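Local atomic coordinates of putative immunoglobulin A1 protease (Bacteroides ovatus, PDB entry 3N6Z), a protein that is of uncertain function but may act as a protease that cleaves immunoglobulin A1. Residues A[36-41]-A[62-67]. Residues are numbered along the deposited sequence; the frame is centred on the assembly and turned at random. Where two conformers were deposited one is given.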
ATOM      1  N   GLY A  36       0.473  30.689   6.727  1.00 17.05           N
ATOM      2  CA  GLY A  36       0.568  31.906   5.935  1.00 18.21           C
ATOM      3  C   GLY A  36       0.021  31.753   4.533  1.00 17.71           C
ATOM      4  O   GLY A  36       0.536  32.354   3.598  1.00 22.32           O
ATOM      5  N   GLY A  37      -0.984  30.889   4.375  1.00 15.66           N
ATOM      6  CA  GLY A  37      -1.634  30.712   3.096  1.00 16.29           C
ATOM      7  C   GLY A  37      -1.153  29.571   2.223  1.00 13.74           C
ATOM      8  O   GLY A  37      -1.604  29.423   1.091  1.00 15.59           O
ATOM      9  N   LEU A  38      -0.182  28.807   2.695  1.00 12.04           N
ATOM     10  CA  LEU A  38       0.214  27.579   1.988  1.00 11.75           C
ATOM     11  C   LEU A  38      -0.915  26.553   1.942  1.00 11.85           C
ATOM     12  O   LEU A  38      -0.934  25.722   1.035  1.00 11.29           O
ATOM     13  CB  LEU A  38       1.457  26.948   2.646  1.00 12.30           C
ATOM     14  CG  LEU A  38       2.777  27.713   2.563  1.00 15.97           C
ATOM     15  CD1 LEU A  38       3.879  26.912   3.320  1.00 17.36           C
ATOM     16  CD2 LEU A  38       3.150  27.947   1.167  1.00 18.53           C
ATOM     17  N   PHE A  39      -1.835  26.626   2.909  1.00 11.11           N
ATOM     18  CA  PHE A  39      -3.004  25.741   3.016  1.00 10.77           C
ATOM     19  C   PHE A  39      -4.242  26.606   3.231  1.00  9.69           C
ATOM     20  O   PHE A  39      -4.144  27.797   3.575  1.00 11.99           O
ATOM     21  CB  PHE A  39      -2.836  24.749   4.178  1.00 10.08           C
ATOM     22  CG  PHE A  39      -1.635  23.872   3.983  1.00  9.77           C
ATOM     23  CD1 PHE A  39      -1.733  22.717   3.194  1.00  9.32           C
ATOM     24  CD2 PHE A  39      -0.405  24.241   4.471  1.00 10.12           C
ATOM     25  CE1 PHE A  39      -0.626  21.970   2.952  1.00  9.09           C
ATOM     26  CE2 PHE A  39       0.697  23.470   4.224  1.00 11.78           C
ATOM     27  CZ  PHE A  39       0.595  22.350   3.460  1.00 10.96           C
ATOM     28  N   GLU A  40      -5.404  25.997   3.076  1.00 11.08           N
ATOM     29  CA  GLU A  40      -6.674  26.717   3.261  0.60 11.96           C
ATOM     30  C   GLU A  40      -6.795  27.224   4.695  1.00 11.44           C
ATOM     31  O   GLU A  40      -7.283  28.342   4.930  1.00 13.42           O
ATOM     32  CB  GLU A  40      -7.879  25.823   2.905  0.60 14.41           C
ATOM     33  CG  GLU A  40      -9.285  26.301   3.377  0.60 16.38           C
ATOM     34  CD  GLU A  40      -9.790  27.596   2.742  0.60 25.02           C
ATOM     35  OE1 GLU A  40      -9.276  28.033   1.691  0.60 25.09           O
ATOM     36  OE2 GLU A  40     -10.747  28.182   3.309  0.60 30.08           O
ATOM     37  N   LYS A  41      -6.376  26.402   5.647  1.00 11.27           N
ATOM     38  CA  LYS A  41      -6.423  26.717   7.071  1.00 10.76           C
ATOM     39  C   LYS A  41      -5.583  25.675   7.812  1.00  9.72           C
ATOM     40  O   LYS A  41      -5.118  24.695   7.206  1.00 10.03           O
ATOM     41  CB  LYS A  41      -7.860  26.741   7.615  1.00 12.17           C
ATOM     42  CG  LYS A  41      -8.591  25.434   7.558  1.00 13.61           C
ATOM     43  CD  LYS A  41     -10.031  25.537   8.100  1.00 17.41           C
ATOM     44  CE  LYS A  41     -10.709  24.167   8.133  1.00 19.71           C
ATOM     45  NZ  LYS A  41     -12.116  24.158   8.677  1.00 25.30           N
ATOM     46  N   ARG A  62       5.500  19.301   1.821  1.00  8.32           N
ATOM     47  CA  ARG A  62       6.923  19.112   2.130  1.00  9.84           C
ATOM     48  C   ARG A  62       7.526  20.293   2.878  1.00  9.36           C
ATOM     49  O   ARG A  62       8.460  20.134   3.682  1.00 12.36           O
ATOM     50  CB  ARG A  62       7.697  18.852   0.857  1.00 10.91           C
ATOM     51  CG  ARG A  62       7.648  19.960  -0.156  1.00 15.55           C
ATOM     52  CD  ARG A  62       8.691  19.543  -1.201  1.00 25.04           C
ATOM     53  NE  ARG A  62       8.256  19.589  -2.563  1.00 35.83           N
ATOM     54  CZ  ARG A  62       8.682  18.774  -3.552  1.00 38.14           C
ATOM     55  NH1 ARG A  62       9.513  17.702  -3.367  1.00 29.82           N
ATOM     56  NH2 ARG A  62       8.200  19.019  -4.759  1.00 34.74           N
ATOM     57  N   SER A  63       6.971  21.485   2.667  1.00  8.80           N
ATOM     58  CA  SER A  63       7.510  22.729   3.237  0.70  7.82           C
ATOM     59  C   SER A  63       7.185  22.884   4.722  1.00  9.53           C
ATOM     60  O   SER A  63       7.774  23.708   5.379  1.00 11.39           O
ATOM     61  CB  SER A  63       6.957  23.920   2.451  0.70  8.64           C
ATOM     62  OG  SER A  63       7.128  23.732   1.031  0.70  7.62           O
ATOM     63  N   VAL A  64       6.206  22.120   5.221  1.00  8.01           N
ATOM     64  CA  VAL A  64       5.729  22.300   6.607  1.00  8.07           C
ATOM     65  C   VAL A  64       5.932  21.066   7.492  1.00  7.73           C
ATOM     66  O   VAL A  64       5.516  21.033   8.659  1.00  8.46           O
ATOM     67  CB  VAL A  64       4.240  22.769   6.630  1.00  8.44           C
ATOM     68  CG1 VAL A  64       4.093  24.158   6.024  1.00 10.60           C
ATOM     69  CG2 VAL A  64       3.317  21.709   6.012  1.00  8.37           C
ATOM     70  N   LEU A  65       6.621  20.048   6.970  1.00  8.10           N
ATOM     71  CA  LEU A  65       7.044  18.892   7.773  1.00  8.04           C
ATOM     72  C   LEU A  65       8.026  19.347   8.875  1.00  7.97           C
ATOM     73  O   LEU A  65       8.754  20.342   8.701  1.00  8.64           O
ATOM     74  CB  LEU A  65       7.659  17.830   6.905  1.00  8.39           C
ATOM     75  CG  LEU A  65       6.722  17.200   5.853  1.00  8.87           C
ATOM     76  CD1 LEU A  65       7.508  16.243   4.955  1.00 10.42           C
ATOM     77  CD2 LEU A  65       5.475  16.497   6.514  1.00  9.79           C
ATOM     78  N   LYS A  66       8.034  18.647   9.993  1.00  8.32           N
ATOM     79  CA  LYS A  66       8.870  18.988  11.159  1.00  9.69           C
ATOM     80  C   LYS A  66       9.583  17.739  11.660  1.00  9.44           C
ATOM     81  O   LYS A  66       8.965  16.710  11.947  1.00  9.64           O
ATOM     82  CB  LYS A  66       8.023  19.600  12.266  1.00  9.59           C
ATOM     83  CG  LYS A  66       7.399  20.939  11.912  1.00 12.14           C
ATOM     84  CD  LYS A  66       6.437  21.478  12.960  1.00 16.65           C
ATOM     85  CE  LYS A  66       7.139  21.937  14.198  1.00 21.58           C
ATOM     86  NZ  LYS A  66       6.130  22.545  15.163  1.00 22.63           N
ATOM     87  N   SER A  67      10.907  17.816  11.735  0.70  9.12           N
ATOM     88  CA  SER A  67      11.730  16.700  12.188  0.70  9.59           C
ATOM     89  C   SER A  67      11.480  16.304  13.657  0.70 11.60           C
ATOM     90  O   SER A  67      11.688  15.161  14.044  0.70 15.10           O
ATOM     91  CB  SER A  67      13.216  17.032  11.974  0.70 10.39           C
ATOM     92  OG  SER A  67      13.645  18.121  12.781  0.70 10.45           O
TER
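Leu38 and Ser63 mark the nearest backbone approach between residues 36-41, which leave the short helix 33-37, and residues 62-67, which run out of helix 61-64; their CA atoms stay 8.8 Å apart, so side chains alone span the interval. Val64 carries most of the contact: its CG1 meets both Leu38 and Phe39, its CG2 the Phe39 ring. CG1 reaches CD1 of Leu38 at 3.9 Å, the leucine and valine passing alongside one another, pointed opposite ways. The same methyl lies in the plane of the Phe39 ring, at its edge, with CG1 3.9 Å from CE2. CG2 comes at the ring obliquely and closer, 3.6 Å from CE2 of Phe39 and 3.8 Å from CZ. The Phe39 CB already points to residues 62-67, and CG anti to the carbonyl carbon (chi1 -61°) extends the ring so that CE2 and CZ lead toward Val64. This small apolar cluster sits about 25 Å from the centre of an elongated chain whose parallel strands stack in successive coils, consistent with a beta-solenoid, and belongs to the end that holds the first strands. Phe73 of strand 71-75 touches both Phe39 and Val64, while Tyr50 stacks on the Phe39 ring. Ser63, which is exposed, adds a looser touch, its CB 4.4 Å from CD1 of Leu38. The carbonyl O of Leu38 accepts a hydrogen bond from ND2 of Asn60, just before helix 61-64.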